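Local structure of mitomycin biosynthesis 6-O-methyltransferase (Streptomyces lavendulae, 3GWZ) at residues L232-R242 with I256-P266. The protein methylates a quinone hydroxyl of demethylmitomycins A and B with S-adenosyl-L-methionine, forming the methoxy group of the anticancer agents mitomycin A and B. Residues are numbered along the deposited sequence; the frame is centred on the assembly and turned at random.
Sequences LERPPVAEEAR and ILPGDFFETIP. With SAH (S-adenosyl-L-homocysteine), chain G.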
loop_
_atom_site.group_PDB
_atom_site.type_symbol
_atom_site.label_atom_id
_atom_site.label_comp_id
_atom_site.label_asym_id
_atom_site.label_seq_id
_atom_site.Cartn_x
_atom_site.Cartn_y
_atom_site.Cartn_z
ATOM N N LEU A 232 -6.004 30.928 0.714
ATOM C CA LEU A 232 -5.731 31.613 -0.542
ATOM C C LEU A 232 -4.629 30.875 -1.298
ATOM O O LEU A 232 -3.547 30.674 -0.762
ATOM C CB LEU A 232 -5.286 33.050 -0.250
ATOM C CG LEU A 232 -4.639 33.901 -1.348
ATOM C CD1 LEU A 232 -5.570 34.062 -2.527
ATOM C CD2 LEU A 232 -4.256 35.262 -0.781
ATOM N N GLU A 233 -4.905 30.482 -2.540
ATOM C CA GLU A 233 -3.920 29.785 -3.381
ATOM C C GLU A 233 -4.190 30.030 -4.862
ATOM O O GLU A 233 -5.286 30.468 -5.243
ATOM C CB GLU A 233 -3.944 28.266 -3.124
ATOM C CG GLU A 233 -2.837 27.757 -2.207
ATOM C CD GLU A 233 -1.481 27.790 -2.871
ATOM O OE1 GLU A 233 -1.424 28.029 -4.095
ATOM O OE2 GLU A 233 -0.473 27.582 -2.174
ATOM N N ARG A 234 -3.187 29.741 -5.691
ATOM C CA ARG A 234 -3.380 29.680 -7.137
ATOM C C ARG A 234 -4.555 28.755 -7.453
ATOM O O ARG A 234 -4.717 27.699 -6.830
ATOM C CB ARG A 234 -2.117 29.157 -7.827
ATOM C CG ARG A 234 -0.846 29.903 -7.457
ATOM C CD ARG A 234 0.294 29.497 -8.381
ATOM N NE ARG A 234 0.792 28.144 -8.104
ATOM C CZ ARG A 234 1.512 27.423 -8.962
ATOM N NH1 ARG A 234 1.783 27.905 -10.173
ATOM N NH2 ARG A 234 1.942 26.211 -8.626
ATOM N N PRO A 235 -5.377 29.142 -8.432
ATOM C CA PRO A 235 -6.641 28.445 -8.710
ATOM C C PRO A 235 -6.569 26.910 -8.755
ATOM O O PRO A 235 -7.402 26.262 -8.114
ATOM C CB PRO A 235 -7.061 29.022 -10.067
ATOM C CG PRO A 235 -6.537 30.425 -10.029
ATOM C CD PRO A 235 -5.223 30.357 -9.258
ATOM N N PRO A 236 -5.612 26.329 -9.500
ATOM C CA PRO A 236 -5.563 24.859 -9.519
ATOM C C PRO A 236 -5.230 24.270 -8.150
ATOM O O PRO A 236 -5.785 23.242 -7.762
ATOM C CB PRO A 236 -4.421 24.545 -10.495
ATOM C CG PRO A 236 -4.150 25.818 -11.221
ATOM C CD PRO A 236 -4.535 26.933 -10.300
ATOM N N VAL A 237 -4.310 24.911 -7.438
ATOM C CA VAL A 237 -3.879 24.428 -6.136
ATOM C C VAL A 237 -5.010 24.610 -5.128
ATOM O O VAL A 237 -5.233 23.759 -4.263
ATOM C CB VAL A 237 -2.607 25.183 -5.668
ATOM C CG1 VAL A 237 -2.094 24.618 -4.365
ATOM C CG2 VAL A 237 -1.522 25.109 -6.759
ATOM N N ALA A 238 -5.734 25.718 -5.252
ATOM C CA ALA A 238 -6.859 25.990 -4.355
ATOM C C ALA A 238 -7.886 24.857 -4.389
ATOM O O ALA A 238 -8.451 24.487 -3.357
ATOM C CB ALA A 238 -7.517 27.315 -4.708
ATOM N N GLU A 239 -8.131 24.310 -5.573
ATOM C CA GLU A 239 -9.073 23.193 -5.696
ATOM C C GLU A 239 -8.559 21.939 -4.995
ATOM O O GLU A 239 -9.334 21.176 -4.412
ATOM C CB GLU A 239 -9.402 22.905 -7.164
ATOM C CG GLU A 239 -10.213 24.022 -7.833
ATOM C CD GLU A 239 -11.425 24.443 -7.005
ATOM O OE1 GLU A 239 -12.201 23.555 -6.589
ATOM O OE2 GLU A 239 -11.597 25.663 -6.771
ATOM N N GLU A 240 -7.250 21.719 -5.037
ATOM C CA GLU A 240 -6.679 20.604 -4.294
ATOM C C GLU A 240 -6.875 20.814 -2.792
ATOM O O GLU A 240 -7.222 19.882 -2.070
ATOM C CB GLU A 240 -5.199 20.419 -4.635
ATOM C CG GLU A 240 -4.953 20.081 -6.105
ATOM C CD GLU A 240 -3.471 19.980 -6.437
ATOM O OE1 GLU A 240 -2.671 19.626 -5.538
ATOM O OE2 GLU A 240 -3.107 20.263 -7.599
ATOM N N ALA A 241 -6.660 22.039 -2.323
ATOM C CA ALA A 241 -6.903 22.357 -0.922
ATOM C C ALA A 241 -8.363 22.149 -0.561
ATOM O O ALA A 241 -8.677 21.675 0.539
ATOM C CB ALA A 241 -6.473 23.791 -0.593
ATOM N N ARG A 242 -9.260 22.502 -1.474
ATOM C CA ARG A 242 -10.679 22.261 -1.226
ATOM C C ARG A 242 -10.949 20.772 -1.003
ATOM O O ARG A 242 -11.671 20.399 -0.080
ATOM C CB ARG A 242 -11.543 22.787 -2.369
ATOM C CG ARG A 242 -13.038 22.781 -2.056
ATOM C CD ARG A 242 -13.891 23.080 -3.286
ATOM N NE ARG A 242 -13.434 24.261 -4.020
ATOM C CZ ARG A 242 -13.747 25.515 -3.713
ATOM N NH1 ARG A 242 -14.516 25.781 -2.665
ATOM N NH2 ARG A 242 -13.269 26.512 -4.449
ATOM N N ILE A 256 -12.437 28.762 0.564
ATOM C CA ILE A 256 -11.375 28.635 -0.432
ATOM C C ILE A 256 -11.368 29.852 -1.357
ATOM O O ILE A 256 -12.367 30.162 -1.998
ATOM C CB ILE A 256 -11.599 27.404 -1.324
ATOM C CG1 ILE A 256 -11.730 26.123 -0.485
ATOM C CG2 ILE A 256 -10.495 27.298 -2.364
ATOM C CD1 ILE A 256 -10.535 25.827 0.395
ATOM N N LEU A 257 -10.229 30.524 -1.440
ATOM C CA LEU A 257 -10.090 31.723 -2.257
ATOM C C LEU A 257 -9.024 31.534 -3.327
ATOM O O LEU A 257 -7.831 31.670 -3.053
ATOM C CB LEU A 257 -9.720 32.911 -1.371
ATOM C CG LEU A 257 -9.476 34.234 -2.097
ATOM C CD1 LEU A 257 -10.676 34.599 -2.973
ATOM C CD2 LEU A 257 -9.168 35.340 -1.088
ATOM N N PRO A 258 -9.450 31.190 -4.548
ATOM C CA PRO A 258 -8.524 31.136 -5.680
ATOM C C PRO A 258 -8.074 32.553 -5.977
ATOM O O PRO A 258 -8.923 33.429 -6.138
ATOM C CB PRO A 258 -9.395 30.608 -6.824
ATOM C CG PRO A 258 -10.589 29.963 -6.151
ATOM C CD PRO A 258 -10.814 30.770 -4.916
ATOM N N GLY A 259 -6.770 32.793 -6.036
ATOM C CA GLY A 259 -6.293 34.150 -6.211
ATOM C C GLY A 259 -4.785 34.259 -6.308
ATOM O O GLY A 259 -4.081 33.260 -6.443
ATOM N N ASP A 260 -4.301 35.492 -6.237
ATOM C CA ASP A 260 -2.899 35.807 -6.453
ATOM C C ASP A 260 -2.487 36.743 -5.333
ATOM O O ASP A 260 -3.005 37.867 -5.238
ATOM C CB ASP A 260 -2.748 36.497 -7.819
ATOM C CG ASP A 260 -1.331 36.966 -8.100
ATOM O OD1 ASP A 260 -0.476 36.925 -7.187
ATOM O OD2 ASP A 260 -1.076 37.390 -9.248
ATOM N N PHE A 261 -1.574 36.299 -4.469
ATOM C CA PHE A 261 -1.223 37.120 -3.301
ATOM C C PHE A 261 -0.465 38.414 -3.639
ATOM O O PHE A 261 -0.214 39.247 -2.757
ATOM C CB PHE A 261 -0.542 36.311 -2.172
ATOM C CG PHE A 261 0.645 35.480 -2.617
ATOM C CD1 PHE A 261 1.702 36.053 -3.303
ATOM C CD2 PHE A 261 0.715 34.131 -2.299
ATOM C CE1 PHE A 261 2.799 35.289 -3.698
ATOM C CE2 PHE A 261 1.814 33.363 -2.685
ATOM C CZ PHE A 261 2.853 33.944 -3.390
ATOM N N PHE A 262 -0.129 38.607 -4.908
ATOM C CA PHE A 262 0.433 39.896 -5.326
ATOM C C PHE A 262 -0.676 40.911 -5.592
ATOM O O PHE A 262 -0.419 42.110 -5.709
ATOM C CB PHE A 262 1.291 39.756 -6.580
ATOM C CG PHE A 262 2.610 39.092 -6.338
ATOM C CD1 PHE A 262 3.619 39.752 -5.657
ATOM C CD2 PHE A 262 2.844 37.808 -6.808
ATOM C CE1 PHE A 262 4.849 39.131 -5.438
ATOM C CE2 PHE A 262 4.059 37.188 -6.595
ATOM C CZ PHE A 262 5.061 37.847 -5.911
ATOM N N GLU A 263 -1.906 40.420 -5.691
ATOM C CA GLU A 263 -3.043 41.265 -6.034
ATOM C C GLU A 263 -4.067 41.306 -4.914
ATOM O O GLU A 263 -4.739 42.318 -4.722
ATOM C CB GLU A 263 -3.709 40.765 -7.315
ATOM C CG GLU A 263 -2.803 40.777 -8.544
ATOM C CD GLU A 263 -2.084 42.110 -8.759
ATOM O OE1 GLU A 263 -2.664 43.176 -8.444
ATOM O OE2 GLU A 263 -0.934 42.091 -9.251
ATOM N N THR A 264 -4.178 40.211 -4.166
ATOM C CA THR A 264 -5.263 40.054 -3.203
ATOM C C THR A 264 -4.831 39.452 -1.873
ATOM O O THR A 264 -4.155 38.421 -1.837
ATOM C CB THR A 264 -6.365 39.151 -3.786
ATOM O OG1 THR A 264 -6.791 39.674 -5.050
ATOM C CG2 THR A 264 -7.553 39.058 -2.838
ATOM N N ILE A 265 -5.229 40.100 -0.782
ATOM C CA ILE A 265 -5.168 39.506 0.550
ATOM C C ILE A 265 -6.475 39.852 1.248
ATOM O O ILE A 265 -6.793 41.028 1.389
ATOM C CB ILE A 265 -4.020 40.090 1.398
ATOM C CG1 ILE A 265 -2.663 39.837 0.735
ATOM C CG2 ILE A 265 -4.041 39.490 2.794
ATOM C CD1 ILE A 265 -2.214 38.392 0.786
ATOM N N PRO A 266 -7.244 38.835 1.675
ATOM C CA PRO A 266 -8.523 39.102 2.347
ATOM C C PRO A 266 -8.350 40.061 3.515
ATOM O O PRO A 266 -7.467 39.879 4.357
ATOM C CB PRO A 266 -8.941 37.728 2.868
ATOM C CG PRO A 266 -8.292 36.766 1.929
ATOM C CD PRO A 266 -6.987 37.396 1.524
HETATM N N SAH G . 2.168 27.163 2.473
HETATM C CA SAH G . 2.282 25.808 1.832
HETATM C CB SAH G . 2.906 25.833 0.423
HETATM C CG SAH G . 4.326 26.420 0.310
HETATM S SD SAH G . 4.973 26.268 -1.350
HETATM C C SAH G . 3.090 24.905 2.721
HETATM O O SAH G . 3.049 23.682 2.551
HETATM O OXT SAH G . 3.791 25.367 3.632
HETATM C "C5'" SAH G . 4.618 27.903 -1.964
HETATM C "C4'" SAH G . 3.176 28.073 -2.487
HETATM O "O4'" SAH G . 2.933 29.386 -3.044
HETATM C "C3'" SAH G . 2.724 27.089 -3.571
HETATM O "O3'" SAH G . 1.678 26.260 -3.041
HETATM C "C2'" SAH G . 2.173 27.945 -4.714
HETATM O "O2'" SAH G . 0.945 27.454 -5.266
HETATM C "C1'" SAH G . 1.883 29.258 -4.026
HETATM N N9 SAH G . 1.949 30.449 -4.902
HETATM C C8 SAH G . 2.960 30.777 -5.738
HETATM N N7 SAH G . 2.701 31.956 -6.358
HETATM C C5 SAH G . 1.506 32.396 -5.894
HETATM C C6 SAH G . 0.651 33.577 -6.118
HETATM N N6 SAH G . 1.063 34.527 -6.992
HETATM N N1 SAH G . -0.527 33.658 -5.440
HETATM C C2 SAH G . -0.912 32.703 -4.581
HETATM N N3 SAH G . -0.179 31.599 -4.324
HETATM C C4 SAH G . 1.015 31.401 -4.938
HETATM O O HOH W 1 -14.248 29.166 -3.700
#
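L232 and E233 pair in parallel with L257 and P258, E233 N hydrogen-bonding to L257 O at 3.2 Å and G259 N returning to E233 O at 2.9 Å, while helix 235-242 runs back almost antiparallel (166°) to strand 256-258. On one face of the sheet L232, its CG anti to the backbone N (chi1 166°), splits its two methyls: CD1 lies against L257 CG and over G259 CA, and CD2 reaches F261 CB, P266 CD and I265 CD1, the L232 and I265 side chains crossing at about a right angle. CD2 also sits 3.3 Å from T264 O, a buried carbonyl with no polar partner. The opposite face carries the helix. A238 CB rests on I256 CG2 at 3.8 Å, and P235 leans on the ring of P258. Farther along, the R242 guanidinium lays one face over I256 CG1; E239 holds that group side-on, OE1 to NE and OE2 to NH2, and a water joins NH2 to I256 O.

At the C-terminal ends of the two strands both segments turn to S-adenosyl-L-homocysteine. The E233 carboxylate takes both ribose hydroxyls, O2' on OE1 and O3' on OE2, each at 2.7 Å; R234 N also hydrogen-bonds to OE1, and G212 N to OE2, which together should fix the carboxylate's rotation. R234 NE gives a second hydrogen bond to O2', its guanidinium being tied to W166 and T169 beyond. D260 OD1 accepts hydrogen bonds from adenine N6 and, in an Asx turn, from F262 N; F261 N donates to N1 at 3.0 Å, and the F261 ring covers the adenine with C6 over its centre. This is the right-handed beta-alpha-beta crossover of the Rossmann-like class I methyltransferase fold, with the acidic residue ending strand 228-233 gripping the ribose and the loop after strand 254-258 reading the adenine.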